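Enolase-phosphatase E1 (PDB 2G80) probably catalyses, with magnesium, the enolisation and dephosphorylation of a diketo phosphate to an acireductone in the methionine salvage pathway. Local coordinates at residues A[75-80]-A[106-111]; A[53-58]-A[113-118]. One frame throughout, in Å; residues are numbered along the deposited sequence.

Contact 1: residues A[75-80]-A[106-111]; sequences NILSQF and KQLQGY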
loop_
_atom_site.group_PDB
_atom_site.type_symbol
_atom_site.label_atom_id
_atom_site.label_comp_id
_atom_site.label_asym_id
_atom_site.label_seq_id
_atom_site.Cartn_x
_atom_site.Cartn_y
_atom_site.Cartn_z
ATOM N N ASN A 75 -17.814 6.885 -16.415
ATOM C CA ASN A 75 -17.382 8.200 -15.947
ATOM C C ASN A 75 -15.881 8.222 -15.686
ATOM O O ASN A 75 -15.215 9.198 -16.028
ATOM C CB ASN A 75 -18.137 8.601 -14.682
ATOM C CG ASN A 75 -19.660 8.693 -14.907
ATOM O OD1 ASN A 75 -20.132 8.858 -16.040
ATOM N ND2 ASN A 75 -20.426 8.560 -13.822
ATOM N N ILE A 76 -15.347 7.136 -15.133
ATOM C CA ILE A 76 -13.891 7.007 -14.925
ATOM C C ILE A 76 -13.199 6.936 -16.297
ATOM O O ILE A 76 -12.295 7.709 -16.553
ATOM C CB ILE A 76 -13.492 5.775 -14.043
ATOM C CG1 ILE A 76 -14.118 5.904 -12.637
ATOM C CG2 ILE A 76 -11.937 5.680 -13.925
ATOM C CD1 ILE A 76 -14.101 4.658 -11.810
ATOM N N LEU A 77 -13.675 6.040 -17.164
ATOM C CA LEU A 77 -13.088 5.838 -18.486
ATOM C C LEU A 77 -13.053 7.072 -19.373
ATOM O O LEU A 77 -12.077 7.259 -20.087
ATOM C CB LEU A 77 -13.745 4.661 -19.213
ATOM C CG LEU A 77 -13.393 3.274 -18.659
ATOM C CD1 LEU A 77 -14.275 2.232 -19.324
ATOM C CD2 LEU A 77 -11.929 2.895 -18.865
ATOM N N SER A 78 -14.097 7.905 -19.305
ATOM C CA SER A 78 -14.184 9.138 -20.075
ATOM C C SER A 78 -13.085 10.151 -19.705
ATOM O O SER A 78 -12.669 10.917 -20.563
ATOM C CB SER A 78 -15.569 9.796 -19.949
ATOM O OG SER A 78 -15.783 10.201 -18.594
ATOM N N GLN A 79 -12.603 10.128 -18.459
ATOM C CA GLN A 79 -11.522 11.032 -18.015
ATOM C C GLN A 79 -10.115 10.748 -18.577
ATOM O O GLN A 79 -9.174 11.465 -18.246
ATOM C CB GLN A 79 -11.513 11.155 -16.498
ATOM C CG GLN A 79 -12.805 11.819 -15.994
ATOM C CD GLN A 79 -12.672 12.398 -14.599
ATOM O OE1 GLN A 79 -12.170 11.748 -13.691
ATOM N NE2 GLN A 79 -13.154 13.630 -14.421
ATOM N N PHE A 80 -9.963 9.688 -19.374
ATOM C CA PHE A 80 -8.735 9.472 -20.155
ATOM C C PHE A 80 -8.758 10.345 -21.406
ATOM O O PHE A 80 -7.694 10.621 -21.959
ATOM C CB PHE A 80 -8.542 8.013 -20.560
ATOM C CG PHE A 80 -8.184 7.120 -19.432
ATOM C CD1 PHE A 80 -6.902 7.196 -18.861
ATOM C CD2 PHE A 80 -9.097 6.194 -18.928
ATOM C CE1 PHE A 80 -6.527 6.354 -17.811
ATOM C CE2 PHE A 80 -8.746 5.346 -17.894
ATOM C CZ PHE A 80 -7.444 5.427 -17.320
ATOM N N LYS A 106 -5.439 5.014 -11.391
ATOM C CA LYS A 106 -5.607 4.592 -9.996
ATOM C C LYS A 106 -7.053 4.424 -9.580
ATOM O O LYS A 106 -7.370 3.494 -8.823
ATOM C CB LYS A 106 -4.877 5.516 -9.010
ATOM C CG LYS A 106 -3.353 5.714 -9.260
ATOM C CD LYS A 106 -2.669 4.426 -9.700
ATOM C CE LYS A 106 -1.157 4.487 -9.825
ATOM N NZ LYS A 106 -0.701 3.087 -10.205
ATOM N N GLN A 107 -7.922 5.303 -10.069
ATOM C CA GLN A 107 -9.351 5.159 -9.835
ATOM C C GLN A 107 -9.890 3.935 -10.554
ATOM O O GLN A 107 -10.673 3.187 -9.985
ATOM C CB GLN A 107 -10.120 6.373 -10.312
ATOM C CG GLN A 107 -9.873 7.599 -9.466
ATOM C CD GLN A 107 -10.486 8.804 -10.085
ATOM O OE1 GLN A 107 -11.638 8.763 -10.523
ATOM N NE2 GLN A 107 -9.720 9.886 -10.157
ATOM N N LEU A 108 -9.497 3.752 -11.812
ATOM C CA LEU A 108 -9.960 2.579 -12.556
ATOM C C LEU A 108 -9.501 1.283 -11.867
ATOM O O LEU A 108 -10.301 0.345 -11.755
ATOM C CB LEU A 108 -9.504 2.621 -14.002
ATOM C CG LEU A 108 -10.075 1.555 -14.927
ATOM C CD1 LEU A 108 -11.606 1.665 -15.006
ATOM C CD2 LEU A 108 -9.406 1.684 -16.283
ATOM N N GLN A 109 -8.236 1.277 -11.431
ATOM C CA GLN A 109 -7.650 0.202 -10.618
ATOM C C GLN A 109 -8.406 -0.052 -9.320
ATOM O O GLN A 109 -8.641 -1.192 -8.976
ATOM C CB GLN A 109 -6.190 0.508 -10.291
ATOM C CG GLN A 109 -5.322 0.302 -11.499
ATOM C CD GLN A 109 -3.874 0.660 -11.311
ATOM O OE1 GLN A 109 -3.513 1.495 -10.480
ATOM N NE2 GLN A 109 -3.025 0.042 -12.137
ATOM N N GLY A 110 -8.771 1.025 -8.622
ATOM C CA GLY A 110 -9.547 0.972 -7.405
ATOM C C GLY A 110 -10.873 0.275 -7.626
ATOM O O GLY A 110 -11.233 -0.616 -6.859
ATOM N N TYR A 111 -11.582 0.684 -8.682
ATOM C CA TYR A 111 -12.866 0.114 -9.044
ATOM C C TYR A 111 -12.763 -1.408 -9.323
ATOM O O TYR A 111 -13.552 -2.195 -8.813
ATOM C CB TYR A 111 -13.411 0.850 -10.284
ATOM C CG TYR A 111 -14.712 0.321 -10.798
ATOM C CD1 TYR A 111 -15.939 0.824 -10.308
ATOM C CD2 TYR A 111 -14.738 -0.682 -11.761
ATOM C CE1 TYR A 111 -17.149 0.326 -10.766
ATOM C CE2 TYR A 111 -15.963 -1.199 -12.232
ATOM C CZ TYR A 111 -17.160 -0.686 -11.729
ATOM O OH TYR A 111 -18.358 -1.164 -12.198
#
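In the helical cap of this HAD-type phosphatase, Ile76 on helix 72-78 packs against Leu108 on helix 103-118 in a contact made mainly of apolar side chains, with no hydrogen bond across it. Ile76 CG2, placed anti to the backbone N by a chi1 of -61°, points at the backbone of the facing helix and meets Leu108 CB at 3.9 Å; it also lies 3.8 Å from Leu108 N. The other branch slants across helix 103-118, where Ile76 CD1 comes to 4.2 Å from Tyr111 CB. Shortening this side chain to an alanine is likely to open a gap beside Leu108 and leave Tyr111 CB without its methyl neighbour. The cap is an all-helical insertion between the first two strands of the Rossmann-like core, 33-36 and 140-143, the position of a C1 cap. Within it Leu108, with CG anti to its N (chi1 -172°), sets its methyls against Leu77 and Phe80. Leu108 CD2 touches Leu77 CD2 at 3.8 Å and meets the edge of the Phe80 ring, near its plane, with CE2 at 4.1 Å. Leu77 and Leu108 both lean on Ile92, and Phe80 on Leu88 and Leu95, so helix 85-97 covers one flank.

Contact 2: residues A[53-58]-A[113-118]; sequences FPYFTN and WAHGYE
The indole of Trp113 meets the rings of Phe53 and Tyr55, and the CB of Phe56, on helix 46-65 at this crossing, where the segments 53-58 and 113-118 of the helical cap run at 110° with their axes 10.8 Å apart. The indole and the Phe53 ring lie almost in one plane and meet rim to rim, Trp113 CZ2 standing 4.0 Å from Phe53 CD1, so neither ring stacks on the other. Tyr55 touches another edge of the indole, its CD2 being 4.0 Å from Trp113 CD1.

A methylene also packs on the indole: Phe56 CB comes in obliquely, 3.7 Å from Trp113 NE1, while the Phe56 ring turns away toward Ile92 and Val96 of helix 85-97. Tyr55 also presses on a glycine. With CG anti to the backbone N (chi1 180°), its ring extends across to Gly116, and Tyr55 OH lies 3.1 Å from Gly116 CA; a beta carbon on that residue would collide with the ring at CE2.

Between the two segments the contact is largely through carbon surfaces, and the polar tie is made to Leu52, just before 53-58. That bond, from Trp113 NE1 to Leu52 O, together with the rings at the indole's edges, probably holds the tryptophan in its rotation, while the bare glycine lets the tyrosine approach its backbone closely.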
loop_
_atom_site.group_PDB
_atom_site.type_symbol
_atom_site.label_atom_id
_atom_site.label_comp_id
_atom_site.label_asym_id
_atom_site.label_seq_id
_atom_site.Cartn_x
_atom_site.Cartn_y
_atom_site.Cartn_z
ATOM N N PHE A 53 -1.532 -6.118 -10.593
ATOM C CA PHE A 53 -1.400 -5.609 -11.966
ATOM C C PHE A 53 -1.976 -6.570 -13.014
ATOM O O PHE A 53 -2.820 -6.122 -13.832
ATOM C CB PHE A 53 0.051 -5.145 -12.228
ATOM C CG PHE A 53 0.403 -3.780 -11.654
ATOM C CD1 PHE A 53 -0.404 -3.096 -10.720
ATOM C CD2 PHE A 53 1.619 -3.199 -12.020
ATOM C CE1 PHE A 53 -0.029 -1.825 -10.221
ATOM C CE2 PHE A 53 2.009 -1.947 -11.518
ATOM C CZ PHE A 53 1.173 -1.262 -10.603
ATOM N N PRO A 54 -1.573 -7.873 -12.995
ATOM C CA PRO A 54 -2.170 -8.886 -13.914
ATOM C C PRO A 54 -3.673 -9.056 -13.773
ATOM O O PRO A 54 -4.365 -9.196 -14.768
ATOM C CB PRO A 54 -1.439 -10.180 -13.536
ATOM C CG PRO A 54 -0.166 -9.711 -12.985
ATOM C CD PRO A 54 -0.477 -8.483 -12.214
ATOM N N TYR A 55 -4.170 -9.040 -12.538
ATOM C CA TYR A 55 -5.606 -9.095 -12.280
ATOM C C TYR A 55 -6.314 -7.931 -13.023
ATOM O O TYR A 55 -7.325 -8.135 -13.729
ATOM C CB TYR A 55 -5.928 -9.098 -10.743
ATOM C CG TYR A 55 -7.394 -9.145 -10.498
ATOM C CD1 TYR A 55 -8.075 -10.367 -10.451
ATOM C CD2 TYR A 55 -8.156 -7.953 -10.453
ATOM C CE1 TYR A 55 -9.508 -10.405 -10.288
ATOM C CE2 TYR A 55 -9.557 -7.985 -10.306
ATOM C CZ TYR A 55 -10.227 -9.207 -10.217
ATOM O OH TYR A 55 -11.619 -9.241 -10.078
ATOM N N PHE A 56 -5.791 -6.729 -12.832
ATOM C CA PHE A 56 -6.328 -5.525 -13.474
ATOM C C PHE A 56 -6.215 -5.544 -15.013
ATOM O O PHE A 56 -7.215 -5.262 -15.705
ATOM C CB PHE A 56 -5.667 -4.269 -12.881
ATOM C CG PHE A 56 -6.003 -3.016 -13.605
ATOM C CD1 PHE A 56 -7.235 -2.408 -13.401
ATOM C CD2 PHE A 56 -5.098 -2.444 -14.518
ATOM C CE1 PHE A 56 -7.563 -1.246 -14.071
ATOM C CE2 PHE A 56 -5.421 -1.278 -15.202
ATOM C CZ PHE A 56 -6.671 -0.675 -14.976
ATOM N N THR A 57 -5.022 -5.866 -15.536
ATOM C CA THR A 57 -4.801 -5.918 -16.998
ATOM C C THR A 57 -5.639 -7.012 -17.686
ATOM O O THR A 57 -6.070 -6.812 -18.832
ATOM C CB THR A 57 -3.301 -6.003 -17.404
ATOM O OG1 THR A 57 -2.709 -7.201 -16.894
ATOM C CG2 THR A 57 -2.524 -4.795 -16.891
ATOM N N ASN A 58 -5.881 -8.147 -17.009
ATOM C CA ASN A 58 -6.789 -9.184 -17.553
ATOM C C ASN A 58 -8.246 -8.687 -17.622
ATOM O O ASN A 58 -8.987 -9.105 -18.500
ATOM C CB ASN A 58 -6.745 -10.489 -16.748
ATOM C CG ASN A 58 -5.341 -11.175 -16.752
ATOM O OD1 ASN A 58 -4.458 -10.871 -17.578
ATOM N ND2 ASN A 58 -5.132 -12.077 -15.779
ATOM N N TRP A 113 -10.182 -3.527 -8.540
ATOM C CA TRP A 113 -9.666 -4.194 -7.348
ATOM C C TRP A 113 -10.730 -4.325 -6.289
ATOM O O TRP A 113 -10.848 -5.399 -5.704
ATOM C CB TRP A 113 -8.399 -3.536 -6.781
ATOM C CG TRP A 113 -7.208 -3.612 -7.660
ATOM C CD1 TRP A 113 -6.920 -4.593 -8.577
ATOM C CD2 TRP A 113 -6.074 -2.722 -7.668
ATOM N NE1 TRP A 113 -5.716 -4.358 -9.161
ATOM C CE2 TRP A 113 -5.159 -3.225 -8.620
ATOM C CE3 TRP A 113 -5.728 -1.587 -6.935
ATOM C CZ2 TRP A 113 -3.931 -2.594 -8.901
ATOM C CZ3 TRP A 113 -4.491 -0.958 -7.198
ATOM C CH2 TRP A 113 -3.613 -1.468 -8.181
ATOM N N ALA A 114 -11.561 -3.299 -6.092
ATOM C CA ALA A 114 -12.644 -3.397 -5.111
ATOM C C ALA A 114 -13.548 -4.598 -5.370
ATOM O O ALA A 114 -13.848 -5.339 -4.446
ATOM C CB ALA A 114 -13.465 -2.084 -4.994
ATOM N N HIS A 115 -13.938 -4.801 -6.626
ATOM C CA HIS A 115 -14.765 -5.928 -7.033
ATOM C C HIS A 115 -13.975 -7.224 -6.898
ATOM O O HIS A 115 -14.547 -8.221 -6.509
ATOM C CB HIS A 115 -15.324 -5.757 -8.474
ATOM C CG HIS A 115 -16.098 -6.946 -8.969
ATOM N ND1 HIS A 115 -17.387 -7.215 -8.556
ATOM C CD2 HIS A 115 -15.756 -7.953 -9.816
ATOM C CE1 HIS A 115 -17.806 -8.328 -9.132
ATOM N NE2 HIS A 115 -16.840 -8.796 -9.904
ATOM N N GLY A 116 -12.698 -7.213 -7.274
ATOM C CA GLY A 116 -11.799 -8.372 -7.087
ATOM C C GLY A 116 -11.727 -8.822 -5.624
ATOM O O GLY A 116 -11.896 -9.995 -5.318
ATOM N N TYR A 117 -11.495 -7.874 -4.726
ATOM C CA TYR A 117 -11.487 -8.158 -3.290
ATOM C C TYR A 117 -12.858 -8.637 -2.764
ATOM O O TYR A 117 -12.943 -9.693 -2.110
ATOM C CB TYR A 117 -11.065 -6.940 -2.516
ATOM C CG TYR A 117 -9.578 -6.599 -2.554
ATOM C CD1 TYR A 117 -8.645 -7.450 -1.987
ATOM C CD2 TYR A 117 -9.124 -5.368 -3.055
ATOM C CE1 TYR A 117 -7.275 -7.128 -1.971
ATOM C CE2 TYR A 117 -7.769 -5.017 -3.034
ATOM C CZ TYR A 117 -6.837 -5.921 -2.482
ATOM O OH TYR A 117 -5.475 -5.660 -2.437
ATOM N N GLU A 118 -13.919 -7.889 -3.094
ATOM C CA GLU A 118 -15.305 -8.202 -2.639
ATOM C C GLU A 118 -15.869 -9.514 -3.131
ATOM O O GLU A 118 -16.652 -10.155 -2.426
ATOM C CB GLU A 118 -16.266 -7.093 -3.030
ATOM C CG GLU A 118 -16.083 -5.836 -2.234
ATOM C CD GLU A 118 -16.789 -4.605 -2.841
ATOM O OE1 GLU A 118 -17.649 -4.775 -3.738
ATOM O OE2 GLU A 118 -16.476 -3.473 -2.397
#

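In the fold
Both contacts hold helix 103-118 within the same cap, but to different partners: contact 1 to the short helix 72-78, contact 2 to helix 46-65, and along the chain the first is nested in the loop closed by the second. Contact 1 lies at the surface, about 19 Å from the centre of the chain, and relies on branched aliphatic side chains. Contact 2 is partly buried, about 15 Å from that centre, and is aromatic, with the side chain of Phe53 about 9 Å from that of the magnesium ligand Glu39. Phe56 joins them directly, its CZ lying 3.8 Å from Leu108 CD2.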